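Peptidyl-prolyl cis-trans isomerase (PDB 5EX2) probably catalyses the cis-trans isomerisation of peptide bonds preceding proline, acting as a periplasmic folding helper of the cyclophilin family. Local coordinates at residues D176-F180 with D252-L256; N125-I129 with W188-L192; Y60-H66 with D169-L173; R18-N24 with I37-P41. One frame throughout, in Å; residues are numbered along the deposited sequence.

Contact 1: residues D176-F180 with D252-L256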
loop_
_atom_site.group_PDB
_atom_site.type_symbol
_atom_site.label_atom_id
_atom_site.label_comp_id
_atom_site.label_asym_id
_atom_site.label_seq_id
_atom_site.Cartn_x
_atom_site.Cartn_y
_atom_site.Cartn_z
ATOM N N ASP A 176 5.723 -9.358 -5.307
ATOM C CA ASP A 176 6.637 -10.135 -4.468
ATOM C C ASP A 176 7.587 -9.176 -3.773
ATOM O O ASP A 176 7.833 -8.055 -4.247
ATOM C CB ASP A 176 7.411 -11.162 -5.298
ATOM C CG ASP A 176 8.225 -12.109 -4.434
ATOM O OD1 ASP A 176 7.615 -12.932 -3.725
ATOM O OD2 ASP A 176 9.475 -12.035 -4.463
ATOM N N GLU A 177 8.103 -9.612 -2.634
ATOM C CA GLU A 177 9.035 -8.822 -1.848
ATOM C C GLU A 177 10.197 -8.350 -2.703
ATOM O O GLU A 177 10.872 -9.147 -3.349
ATOM C CB GLU A 177 9.550 -9.640 -0.667
ATOM C CG GLU A 177 10.675 -8.949 0.134
ATOM C CD GLU A 177 11.226 -9.811 1.261
ATOM O OE1 GLU A 177 10.972 -11.032 1.249
ATOM O OE2 GLU A 177 11.923 -9.272 2.157
ATOM N N SER A 178 10.431 -7.041 -2.675
ATOM C CA SER A 178 11.462 -6.425 -3.509
ATOM C C SER A 178 12.235 -5.359 -2.744
ATOM O O SER A 178 12.046 -4.164 -2.973
ATOM C CB SER A 178 10.825 -5.825 -4.753
ATOM O OG SER A 178 10.132 -6.823 -5.481
ATOM N N ARG A 179 13.090 -5.791 -1.827
ATOM C CA ARG A 179 13.671 -4.873 -0.853
ATOM C C ARG A 179 14.717 -3.967 -1.465
ATOM O O ARG A 179 15.080 -2.955 -0.863
ATOM C CB ARG A 179 14.263 -5.643 0.330
ATOM C CG ARG A 179 13.275 -6.577 1.007
ATOM C CD ARG A 179 12.026 -5.857 1.543
ATOM N NE ARG A 179 12.326 -5.126 2.768
ATOM C CZ ARG A 179 12.434 -5.691 3.963
ATOM N NH1 ARG A 179 12.253 -7.000 4.103
ATOM N NH2 ARG A 179 12.716 -4.952 5.030
ATOM N N PHE A 180 15.184 -4.315 -2.664
ATOM C CA PHE A 180 16.117 -3.458 -3.398
ATOM C C PHE A 180 15.462 -2.144 -3.828
ATOM O O PHE A 180 16.161 -1.212 -4.199
ATOM C CB PHE A 180 16.674 -4.199 -4.620
ATOM C CG PHE A 180 15.622 -4.881 -5.432
ATOM C CD1 PHE A 180 15.242 -6.186 -5.150
ATOM C CD2 PHE A 180 14.996 -4.215 -6.462
ATOM C CE1 PHE A 180 14.257 -6.807 -5.893
ATOM C CE2 PHE A 180 14.018 -4.828 -7.209
ATOM C CZ PHE A 180 13.644 -6.134 -6.913
ATOM N N ASP A 252 10.441 -12.018 9.001
ATOM C CA ASP A 252 10.491 -10.594 8.746
ATOM C C ASP A 252 9.129 -10.162 8.198
ATOM O O ASP A 252 8.338 -10.999 7.752
ATOM C CB ASP A 252 11.615 -10.268 7.761
ATOM C CG ASP A 252 11.902 -8.787 7.674
ATOM O OD1 ASP A 252 11.694 -8.086 8.685
ATOM O OD2 ASP A 252 12.337 -8.326 6.600
ATOM N N VAL A 253 8.861 -8.862 8.227
ATOM C CA VAL A 253 7.562 -8.329 7.857
ATOM C C VAL A 253 7.131 -8.793 6.459
ATOM O O VAL A 253 5.972 -9.079 6.231
ATOM C CB VAL A 253 7.583 -6.777 7.947
ATOM C CG1 VAL A 253 8.451 -6.148 6.854
ATOM C CG2 VAL A 253 6.206 -6.219 7.918
ATOM N N CYS A 254 8.066 -8.912 5.532
ATOM C CA CYS A 254 7.696 -9.285 4.172
ATOM C C CYS A 254 7.541 -10.792 3.972
ATOM O O CYS A 254 7.069 -11.221 2.932
ATOM C CB CYS A 254 8.714 -8.734 3.180
ATOM S SG CYS A 254 8.681 -6.925 3.046
ATOM N N SER A 255 7.914 -11.596 4.963
ATOM C CA SER A 255 7.727 -13.047 4.864
ATOM C C SER A 255 6.420 -13.501 5.524
ATOM O O SER A 255 5.985 -14.637 5.357
ATOM C CB SER A 255 8.920 -13.780 5.474
ATOM O OG SER A 255 10.042 -13.672 4.619
ATOM N N LEU A 256 5.788 -12.594 6.254
ATOM C CA LEU A 256 4.459 -12.830 6.790
ATOM C C LEU A 256 3.413 -12.530 5.718
ATOM O O LEU A 256 3.685 -11.793 4.774
ATOM C CB LEU A 256 4.211 -11.936 8.003
ATOM C CG LEU A 256 4.987 -12.290 9.259
ATOM C CD1 LEU A 256 5.016 -11.101 10.208
ATOM C CD2 LEU A 256 4.350 -13.493 9.942
HETATM O O HOH W 1 11.391 -11.118 4.255
HETATM O O HOH W 2 8.884 -12.815 0.701
#
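Arg-179 and Asp-252 meet in a surface salt-bridge network that Glu-177 completes, a worked example of one guanidinium nitrogen, NH1, shared between two acids. The network ties the loop after strand 171-174 of the cyclophilin barrel to the loop between helix 238-247 and strand 261-264. Arg-179 NH1 donates to Asp-252 OD2 at 2.8 Å, almost straight at 174°, and the guanidinium and carboxylate lie nearly coplanar. The same nitrogen reaches Glu-177 OE2 at 3.0 Å, also in the guanidinium plane but on the anti side of that carboxylate, so both NH1 hydrogens are probably engaged. This sharing would offset the closeness of the two acids, whose Glu-177 OE2 and Asp-252 OD2 are 4.6 Å apart.

The other nitrogens of the arginine are satisfied too: NE by a salt bridge to Asp-182, NH2 by one to Glu-130. Asp-252 OD1, for its part, is held by Thr-121 OG1, which fixes the carboxylate from its second oxygen. Bends at chi2 (-59°) and chi3 (-76°) fold the Arg-179 chain past the sulfur of Cys-254, with NH1 3.7 Å from SG; a disulfide to Cys-152 secures that sulfur. Glu-177 is extended instead and runs up against the same cysteine, its CD 3.3 Å from Cys-254 CB.

Two waters bridge the loops at the Glu-177 carboxylate. One donates to OE2 and is hydrogen-bonded to Ser-255 OG; the other donates to Glu-177 OE1 at 2.8 Å and to the backbone Cys-254 O at 3.3 Å.

Contact 2: residues N125-I129 with W188-L192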
loop_
_atom_site.group_PDB
_atom_site.type_symbol
_atom_site.label_atom_id
_atom_site.label_comp_id
_atom_site.label_asym_id
_atom_site.label_seq_id
_atom_site.Cartn_x
_atom_site.Cartn_y
_atom_site.Cartn_z
ATOM N N ASN A 125 -0.792 0.350 11.499
ATOM C CA ASN A 125 -2.044 0.481 10.754
ATOM C C ASN A 125 -2.113 -0.475 9.584
ATOM O O ASN A 125 -2.703 -0.172 8.546
ATOM C CB ASN A 125 -2.211 1.921 10.277
ATOM C CG ASN A 125 -2.906 2.778 11.296
ATOM O OD1 ASN A 125 -3.110 2.364 12.431
ATOM N ND2 ASN A 125 -3.286 3.979 10.891
ATOM N N GLY A 126 -1.526 -1.647 9.759
ATOM C CA GLY A 126 -1.569 -2.677 8.741
ATOM C C GLY A 126 -0.545 -2.500 7.641
ATOM O O GLY A 126 -0.475 -3.327 6.724
ATOM N N PHE A 127 0.230 -1.422 7.698
ATOM C CA PHE A 127 1.298 -1.200 6.736
ATOM C C PHE A 127 2.592 -1.766 7.283
ATOM O O PHE A 127 2.885 -1.609 8.476
ATOM C CB PHE A 127 1.484 0.285 6.433
ATOM C CG PHE A 127 0.250 0.950 5.851
ATOM C CD1 PHE A 127 -0.088 0.773 4.520
ATOM C CD2 PHE A 127 -0.582 1.747 6.628
ATOM C CE1 PHE A 127 -1.212 1.373 3.970
ATOM C CE2 PHE A 127 -1.717 2.343 6.064
ATOM C CZ PHE A 127 -2.013 2.158 4.747
ATOM N N PRO A 128 3.392 -2.410 6.424
ATOM C CA PRO A 128 4.707 -2.850 6.867
ATOM C C PRO A 128 5.615 -1.636 6.953
ATOM O O PRO A 128 5.565 -0.749 6.096
ATOM C CB PRO A 128 5.131 -3.819 5.773
ATOM C CG PRO A 128 4.472 -3.267 4.533
ATOM C CD PRO A 128 3.167 -2.692 4.996
ATOM N N ILE A 129 6.463 -1.601 7.975
ATOM C CA ILE A 129 7.340 -0.474 8.219
ATOM C C ILE A 129 8.716 -1.011 8.570
ATOM O O ILE A 129 8.819 -2.005 9.281
ATOM C CB ILE A 129 6.835 0.421 9.370
ATOM C CG1 ILE A 129 5.401 0.899 9.120
ATOM C CG2 ILE A 129 7.784 1.599 9.599
ATOM C CD1 ILE A 129 5.270 1.903 8.005
ATOM N N TRP A 188 3.281 4.204 -1.234
ATOM C CA TRP A 188 2.202 5.091 -0.802
ATOM C C TRP A 188 0.905 4.406 -0.464
ATOM O O TRP A 188 -0.013 5.063 0.007
ATOM C CB TRP A 188 1.917 6.140 -1.870
ATOM C CG TRP A 188 1.646 5.645 -3.284
ATOM C CD1 TRP A 188 2.539 5.615 -4.326
ATOM C CD2 TRP A 188 0.398 5.173 -3.826
ATOM N NE1 TRP A 188 1.932 5.140 -5.456
ATOM C CE2 TRP A 188 0.622 4.857 -5.180
ATOM C CE3 TRP A 188 -0.880 4.970 -3.299
ATOM C CZ2 TRP A 188 -0.389 4.376 -6.017
ATOM C CZ3 TRP A 188 -1.881 4.473 -4.141
ATOM C CH2 TRP A 188 -1.621 4.183 -5.472
ATOM N N GLY A 189 0.817 3.105 -0.682
ATOM C CA GLY A 189 -0.405 2.398 -0.372
ATOM C C GLY A 189 -0.198 0.909 -0.280
ATOM O O GLY A 189 0.911 0.413 -0.424
ATOM N N ARG A 190 -1.289 0.210 -0.012
ATOM C CA ARG A 190 -1.266 -1.219 0.151
ATOM C C ARG A 190 -2.555 -1.837 -0.360
ATOM O O ARG A 190 -3.613 -1.292 -0.116
ATOM C CB ARG A 190 -1.059 -1.553 1.629
ATOM C CG ARG A 190 -0.906 -2.990 1.878
ATOM C CD ARG A 190 -0.665 -3.243 3.332
ATOM N NE ARG A 190 -1.842 -3.100 4.180
ATOM C CZ ARG A 190 -2.752 -4.047 4.351
ATOM N NH1 ARG A 190 -2.664 -5.187 3.676
ATOM N NH2 ARG A 190 -3.746 -3.860 5.202
ATOM N N MET A 191 -2.449 -2.981 -1.031
ATOM C CA MET A 191 -3.621 -3.702 -1.542
ATOM C C MET A 191 -4.267 -4.495 -0.429
ATOM O O MET A 191 -3.766 -5.545 -0.031
ATOM C CB MET A 191 -3.213 -4.633 -2.689
ATOM C CG MET A 191 -2.644 -3.879 -3.888
ATOM S SD MET A 191 -2.181 -4.925 -5.267
ATOM C CE MET A 191 -0.472 -5.260 -4.907
ATOM N N LEU A 192 -5.367 -3.973 0.098
ATOM C CA LEU A 192 -6.141 -4.665 1.117
ATOM C C LEU A 192 -6.692 -5.979 0.596
ATOM O O LEU A 192 -6.692 -7.003 1.284
ATOM C CB LEU A 192 -7.291 -3.786 1.587
ATOM C CG LEU A 192 -6.928 -2.417 2.144
ATOM C CD1 LEU A 192 -8.162 -1.771 2.747
ATOM C CD2 LEU A 192 -5.829 -2.522 3.195
HETATM O O HOH W 3 -3.290 -1.050 5.925
#
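A buried packing contact near the centre of the chain brings Arg-190, on barrel strand 187-191, against Gly-126, just before strand 127-132 of the separate five-stranded sheet, and Phe-127, the first residue of that strand. The strand segments approach to 8.3 Å between axes at 124°, and no direct hydrogen bond joins them; side chains and one water do the work. The aliphatic root of the arginine touches first: Arg-190 CB is 3.8 Å from Phe-127 CE1, with the CD1 corner equally near. From there CG stands anti to the backbone N, and a turn at chi3 (75°) swings the guanidinium under the Gly-126 carbonyl. That oxygen sits over one face of the group, 2.9 Å from Arg-190 NE but at an angle too poor for a hydrogen bond, while Leu-192 CD2 covers the opposite face.

Water 3 bridges the polar ends, accepting from Arg-190 NH2 at 2.9 Å and donating to Asn-125 O at 2.8 Å. It lies in the guanidinium plane and above the centre of the Phe-127 ring. Outside the two segments, NH1 bonds to Gln-258 and NH2 to Ser-261, and the glycine N is held by Asn-235.

The chemistry implies that a buried cation is accommodated here chiefly by neutral oxygens and by packing on both faces; with CZ 6.0 Å from the Phe-127 centroid, any cation-pi attraction is at most weak.

Contact 3: residues Y60-H66 with D169-L173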
loop_
_atom_site.group_PDB
_atom_site.type_symbol
_atom_site.label_atom_id
_atom_site.label_comp_id
_atom_site.label_asym_id
_atom_site.label_seq_id
_atom_site.Cartn_x
_atom_site.Cartn_y
_atom_site.Cartn_z
ATOM N N TYR A 60 -6.882 7.702 -15.276
ATOM C CA TYR A 60 -6.335 6.363 -15.169
ATOM C C TYR A 60 -7.151 5.347 -15.943
ATOM O O TYR A 60 -6.684 4.243 -16.234
ATOM C CB TYR A 60 -6.269 5.897 -13.722
ATOM C CG TYR A 60 -5.034 6.279 -12.950
ATOM C CD1 TYR A 60 -3.774 6.301 -13.540
ATOM C CD2 TYR A 60 -5.127 6.597 -11.606
ATOM C CE1 TYR A 60 -2.635 6.640 -12.792
ATOM C CE2 TYR A 60 -4.013 6.931 -10.860
ATOM C CZ TYR A 60 -2.770 6.951 -11.447
ATOM O OH TYR A 60 -1.671 7.282 -10.673
ATOM N N SER A 61 -8.395 5.687 -16.239
ATOM C CA SER A 61 -9.262 4.707 -16.845
ATOM C C SER A 61 -8.744 4.350 -18.217
ATOM O O SER A 61 -8.436 5.219 -19.035
ATOM C CB SER A 61 -10.695 5.211 -16.902
ATOM O OG SER A 61 -11.163 5.332 -15.574
ATOM N N GLY A 62 -8.604 3.053 -18.451
ATOM C CA GLY A 62 -8.069 2.566 -19.708
ATOM C C GLY A 62 -6.561 2.462 -19.798
ATOM O O GLY A 62 -6.041 2.033 -20.818
ATOM N N THR A 63 -5.844 2.870 -18.766
ATOM C CA THR A 63 -4.393 2.740 -18.837
ATOM C C THR A 63 -3.981 1.274 -18.717
ATOM O O THR A 63 -4.593 0.479 -18.011
ATOM C CB THR A 63 -3.680 3.568 -17.758
ATOM O OG1 THR A 63 -4.181 3.232 -16.466
ATOM C CG2 THR A 63 -3.856 5.071 -18.007
ATOM N N LYS A 64 -2.916 0.927 -19.422
ATOM C CA LYS A 64 -2.494 -0.458 -19.509
ATOM C C LYS A 64 -1.621 -0.836 -18.324
ATOM O O LYS A 64 -1.010 0.024 -17.695
ATOM C CB LYS A 64 -1.702 -0.702 -20.784
ATOM C CG LYS A 64 -2.421 -0.314 -22.053
ATOM C CD LYS A 64 -3.671 -1.121 -22.282
ATOM C CE LYS A 64 -4.273 -0.808 -23.652
ATOM N NZ LYS A 64 -3.332 -1.113 -24.767
ATOM N N PHE A 65 -1.530 -2.125 -18.045
ATOM C CA PHE A 65 -0.438 -2.639 -17.227
ATOM C C PHE A 65 0.643 -3.041 -18.202
ATOM O O PHE A 65 0.725 -4.187 -18.655
ATOM C CB PHE A 65 -0.902 -3.789 -16.348
ATOM C CG PHE A 65 -1.744 -3.326 -15.228
ATOM C CD1 PHE A 65 -1.156 -2.797 -14.097
ATOM C CD2 PHE A 65 -3.117 -3.366 -15.308
ATOM C CE1 PHE A 65 -1.930 -2.327 -13.056
ATOM C CE2 PHE A 65 -3.893 -2.896 -14.268
ATOM C CZ PHE A 65 -3.297 -2.379 -13.143
ATOM N N HIS A 66 1.460 -2.059 -18.557
ATOM C CA HIS A 66 2.363 -2.183 -19.695
ATOM C C HIS A 66 3.720 -2.791 -19.358
ATOM O O HIS A 66 4.479 -3.113 -20.263
ATOM C CB HIS A 66 2.577 -0.814 -20.335
ATOM C CG HIS A 66 3.326 0.134 -19.459
ATOM N ND1 HIS A 66 2.720 0.901 -18.486
ATOM C CD2 HIS A 66 4.653 0.395 -19.372
ATOM C CE1 HIS A 66 3.639 1.608 -17.850
ATOM N NE2 HIS A 66 4.819 1.319 -18.367
ATOM N N ASP A 169 2.433 9.765 -12.585
ATOM C CA ASP A 169 1.195 8.988 -12.726
ATOM C C ASP A 169 1.419 7.483 -12.638
ATOM O O ASP A 169 0.639 6.765 -12.037
ATOM C CB ASP A 169 0.491 9.329 -14.045
ATOM C CG ASP A 169 1.401 9.280 -15.256
ATOM O OD1 ASP A 169 2.634 9.089 -15.139
ATOM O OD2 ASP A 169 0.850 9.456 -16.360
ATOM N N GLN A 170 2.510 6.998 -13.213
ATOM C CA GLN A 170 2.752 5.565 -13.241
ATOM C C GLN A 170 3.021 5.029 -11.859
ATOM O O GLN A 170 3.753 5.639 -11.077
ATOM C CB GLN A 170 3.919 5.229 -14.165
ATOM C CG GLN A 170 3.628 5.567 -15.603
ATOM C CD GLN A 170 4.716 5.136 -16.539
ATOM O OE1 GLN A 170 5.112 3.973 -16.550
ATOM N NE2 GLN A 170 5.205 6.070 -17.342
ATOM N N PHE A 171 2.448 3.866 -11.578
ATOM C CA PHE A 171 2.526 3.232 -10.271
ATOM C C PHE A 171 2.869 1.769 -10.452
ATOM O O PHE A 171 2.752 1.227 -11.557
ATOM C CB PHE A 171 1.195 3.343 -9.538
ATOM C CG PHE A 171 0.085 2.692 -10.281
ATOM C CD1 PHE A 171 -0.650 3.394 -11.210
ATOM C CD2 PHE A 171 -0.174 1.346 -10.098
ATOM C CE1 PHE A 171 -1.647 2.765 -11.939
ATOM C CE2 PHE A 171 -1.162 0.713 -10.818
ATOM C CZ PHE A 171 -1.898 1.423 -11.745
ATOM N N PHE A 172 3.339 1.107 -9.416
ATOM C CA PHE A 172 3.433 -0.329 -9.529
ATOM C C PHE A 172 2.873 -1.026 -8.307
ATOM O O PHE A 172 2.942 -0.552 -7.161
ATOM C CB PHE A 172 4.845 -0.785 -9.864
ATOM C CG PHE A 172 5.896 -0.264 -8.973
ATOM C CD1 PHE A 172 6.423 0.998 -9.169
ATOM C CD2 PHE A 172 6.414 -1.060 -7.978
ATOM C CE1 PHE A 172 7.434 1.465 -8.369
ATOM C CE2 PHE A 172 7.424 -0.600 -7.176
ATOM C CZ PHE A 172 7.935 0.668 -7.367
ATOM N N LEU A 173 2.297 -2.172 -8.621
ATOM C CA LEU A 173 1.684 -3.081 -7.658
ATOM C C LEU A 173 2.682 -4.171 -7.333
ATOM O O LEU A 173 3.104 -4.916 -8.228
ATOM C CB LEU A 173 0.416 -3.705 -8.232
ATOM C CG LEU A 173 -0.608 -2.728 -8.798
ATOM C CD1 LEU A 173 -1.781 -3.512 -9.381
ATOM C CD2 LEU A 173 -1.110 -1.750 -7.741
#
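Tyr-60 and Phe-171 form an edge-to-face aromatic pair at one end of the closed eight-stranded cyclophilin barrel. The edge of Phe-171 points at the face of Tyr-60, with centroids 5.6 Å apart and planes at 82°. Beyond the ring, Tyr-60 OH donates to the backbone Asp-169 O at 2.7 Å, in the carbonyl plane and on a lone pair, so the phenol is fixed at its tip as well as over its face. A second aromatic ring crosses Phe-171 obliquely: Phe-65 CE1 lies 3.9 Å from Phe-171 CE2, and the same CE1 atom is 3.9 Å from Leu-173 CD1. With CG between its backbone N and carbonyl carbon (chi1 60°), Phe-171 places its ring between Tyr-60 and Phe-65. His-66 and Gln-170 make the polar margin, the amide OE1 lying at the edge of the imidazole, 3.1 Å from His-66 CE1.

In the second shell, Phe-28 and Leu-213 of other barrel strands meet the Phe-171 ring, as befits a residue of the interior. Ile-51, Val-54 and Val-55 of helix 45-57 pack on Tyr-60. Gln-170 OE1 is bonded to Gln-75 NE2 on strand 73-76, the strand lying between 63-69 and 171-174 in the barrel, and Asp-169 OD2 accepts from the backbone N of Ile-79.

Last comes the type II turn from Tyr-60 to Thr-63, which sets the root of the tyrosine: Tyr-60 O accepts twice, from Thr-63 N at 3.0 Å and from Thr-63 OG1 at 2.7 Å.

Contact 4: residues R18-N24 with I37-P41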
loop_
_atom_site.group_PDB
_atom_site.type_symbol
_atom_site.label_atom_id
_atom_site.label_comp_id
_atom_site.label_asym_id
_atom_site.label_seq_id
_atom_site.Cartn_x
_atom_site.Cartn_y
_atom_site.Cartn_z
ATOM N N ARG A 18 -9.769 -1.933 12.542
ATOM C CA ARG A 18 -9.716 -0.512 12.230
ATOM C C ARG A 18 -10.496 -0.249 10.954
ATOM O O ARG A 18 -10.235 -0.866 9.924
ATOM C CB ARG A 18 -8.253 -0.070 12.062
ATOM C CG ARG A 18 -8.076 1.376 11.615
ATOM C CD ARG A 18 -6.597 1.748 11.433
ATOM N NE ARG A 18 -5.929 0.955 10.405
ATOM C CZ ARG A 18 -6.036 1.190 9.100
ATOM N NH1 ARG A 18 -6.784 2.192 8.661
ATOM N NH2 ARG A 18 -5.398 0.414 8.241
ATOM N N SER A 19 -11.438 0.680 11.022
ATOM C CA SER A 19 -12.229 1.048 9.862
ATOM C C SER A 19 -11.399 1.952 8.956
ATOM O O SER A 19 -10.847 2.951 9.412
ATOM C CB SER A 19 -13.504 1.745 10.322
ATOM O OG SER A 19 -14.252 2.197 9.210
ATOM N N VAL A 20 -11.333 1.615 7.671
ATOM C CA VAL A 20 -10.576 2.406 6.708
ATOM C C VAL A 20 -11.384 3.630 6.309
ATOM O O VAL A 20 -12.552 3.532 5.946
ATOM C CB VAL A 20 -10.201 1.563 5.470
ATOM C CG1 VAL A 20 -9.559 2.413 4.378
ATOM C CG2 VAL A 20 -9.260 0.421 5.863
ATOM N N ASP A 21 -10.751 4.787 6.385
ATOM C CA ASP A 21 -11.329 6.046 5.941
ATOM C C ASP A 21 -11.668 5.971 4.441
ATOM O O ASP A 21 -10.806 5.635 3.637
ATOM C CB ASP A 21 -10.305 7.154 6.228
ATOM C CG ASP A 21 -10.809 8.551 5.945
ATOM O OD1 ASP A 21 -11.661 8.745 5.058
ATOM O OD2 ASP A 21 -10.296 9.484 6.603
ATOM N N PRO A 22 -12.919 6.278 4.045
ATOM C CA PRO A 22 -13.211 6.208 2.606
ATOM C C PRO A 22 -12.320 7.098 1.732
ATOM O O PRO A 22 -12.112 6.741 0.580
ATOM C CB PRO A 22 -14.677 6.677 2.512
ATOM C CG PRO A 22 -15.240 6.525 3.838
ATOM C CD PRO A 22 -14.124 6.557 4.846
ATOM N N ASP A 23 -11.799 8.203 2.256
ATOM C CA ASP A 23 -10.916 9.047 1.466
ATOM C C ASP A 23 -9.505 8.446 1.376
ATOM O O ASP A 23 -8.660 8.985 0.667
ATOM C CB ASP A 23 -10.854 10.466 2.043
ATOM C CG ASP A 23 -10.556 11.510 0.980
ATOM O OD1 ASP A 23 -11.104 11.403 -0.142
ATOM O OD2 ASP A 23 -9.773 12.444 1.242
ATOM N N ASN A 24 -9.243 7.361 2.096
ATOM C CA ASN A 24 -7.976 6.642 1.954
ATOM C C ASN A 24 -8.147 5.328 1.203
ATOM O O ASN A 24 -7.262 4.488 1.225
ATOM C CB ASN A 24 -7.356 6.342 3.324
ATOM C CG ASN A 24 -6.910 7.577 4.054
ATOM O OD1 ASN A 24 -6.779 8.640 3.474
ATOM N ND2 ASN A 24 -6.676 7.437 5.352
ATOM N N ILE A 37 -7.115 -0.495 -2.659
ATOM C CA ILE A 37 -5.861 0.035 -2.139
ATOM C C ILE A 37 -6.150 1.014 -1.008
ATOM O O ILE A 37 -6.962 1.933 -1.169
ATOM C CB ILE A 37 -5.067 0.747 -3.242
ATOM C CG1 ILE A 37 -4.670 -0.261 -4.314
ATOM C CG2 ILE A 37 -3.823 1.432 -2.660
ATOM C CD1 ILE A 37 -4.157 0.363 -5.591
ATOM N N GLU A 38 -5.497 0.823 0.134
ATOM C CA GLU A 38 -5.517 1.829 1.188
ATOM C C GLU A 38 -4.312 2.746 1.025
ATOM O O GLU A 38 -3.168 2.300 0.983
ATOM C CB GLU A 38 -5.528 1.225 2.607
ATOM C CG GLU A 38 -5.775 2.320 3.639
ATOM C CD GLU A 38 -5.766 1.871 5.086
ATOM O OE1 GLU A 38 -5.456 0.700 5.376
ATOM O OE2 GLU A 38 -6.074 2.732 5.936
ATOM N N LEU A 39 -4.591 4.037 0.966
ATOM C CA LEU A 39 -3.566 5.064 0.927
ATOM C C LEU A 39 -2.955 5.261 2.308
ATOM O O LEU A 39 -3.640 5.117 3.329
ATOM C CB LEU A 39 -4.155 6.381 0.457
ATOM C CG LEU A 39 -4.881 6.302 -0.872
ATOM C CD1 LEU A 39 -5.588 7.621 -1.182
ATOM C CD2 LEU A 39 -3.902 5.915 -1.983
ATOM N N ALA A 40 -1.678 5.630 2.345
ATOM C CA ALA A 40 -0.939 5.808 3.585
ATOM C C ALA A 40 -0.410 7.238 3.719
ATOM O O ALA A 40 0.767 7.493 3.438
ATOM C CB ALA A 40 0.208 4.822 3.642
ATOM N N PRO A 41 -1.264 8.173 4.152
ATOM C CA PRO A 41 -0.861 9.583 4.148
ATOM C C PRO A 41 0.291 9.897 5.090
ATOM O O PRO A 41 1.043 10.837 4.833
ATOM C CB PRO A 41 -2.118 10.328 4.610
ATOM C CG PRO A 41 -3.227 9.377 4.551
ATOM C CD PRO A 41 -2.689 7.990 4.485
HETATM O O HOH W 4 -7.798 4.827 6.496
#
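Arg-18 and Glu-38 supply the charged part of this contact, an end-on, two-pronged salt bridge. Arg-18 NH2 donates to Glu-38 OE1 at 2.9 Å, nearly straight (172°) and in the guanidinium plane; NH1 gives a second bond of 2.9 Å to Glu-38 OE2, somewhat tilted. Both oxygens use their syn lone pairs, so the two flat groups lie almost coplanar and neither can rotate without breaking a bond. Extended beyond a CG anti to its backbone N (chi1 -171°), the glutamate reaches straight across.

Water adds a second kind of link. Water 4 donates to Glu-38 OE2 at 2.8 Å and accepts from Asp-21 N and Asn-24 ND2, joining the carboxylate to the turn where Asp-21 OD1 takes the N-H of Asp-23 in an Asx turn.

Backbone bonding is centred on Asn-24 O. It accepts from Leu-39 N at 2.7 Å and makes a CA-H...O contact of 3.2 Å with Glu-38 CA.

Van der Waals contacts fill in: the Val-20 methyls lie against Glu-38 CG and the carboxylate, Leu-39 CD1 against the Asn-24 backbone, and Pro-41 CG beside the Asn-24 amide, 3.8 Å from its OD1. Asn-24 OD1 itself accepts from Arg-52.

The contact therefore joins edge strand 17-19, paired with 229-233 in the three-stranded sheet, to barrel strand 33-39, which lies between strands 25-30 and 187-191, while arginines of helix 45-57 grip Asp-23 and Asn-24.

Along the chain, contact 4 closes first; contact 3 then opens and finishes before contact 1 begins, and contact 2 crosses both contact 3 and contact 1. Contacts 2, 3 and 4 all reach the eight-stranded barrel. Contacts 2 and 4, with centres 9 Å apart, sit on its neighbouring strands 187-191 and 33-39, where backbone atoms of Arg-190 and Glu-38 probably hydrogen-bond. Contact 3 is about 19 Å from contact 2 between centres, yet Leu-173 touches Met-191. Contact 1 lies toward the surface, its centre 12 Å from that of contact 2, which it touches where Val-253 packs on Pro-128. Contact 3 packs within the barrel, contacts 2 and 4 join it to the five- and three-stranded sheets, and contact 1 ties a barrel loop to the C-terminal region.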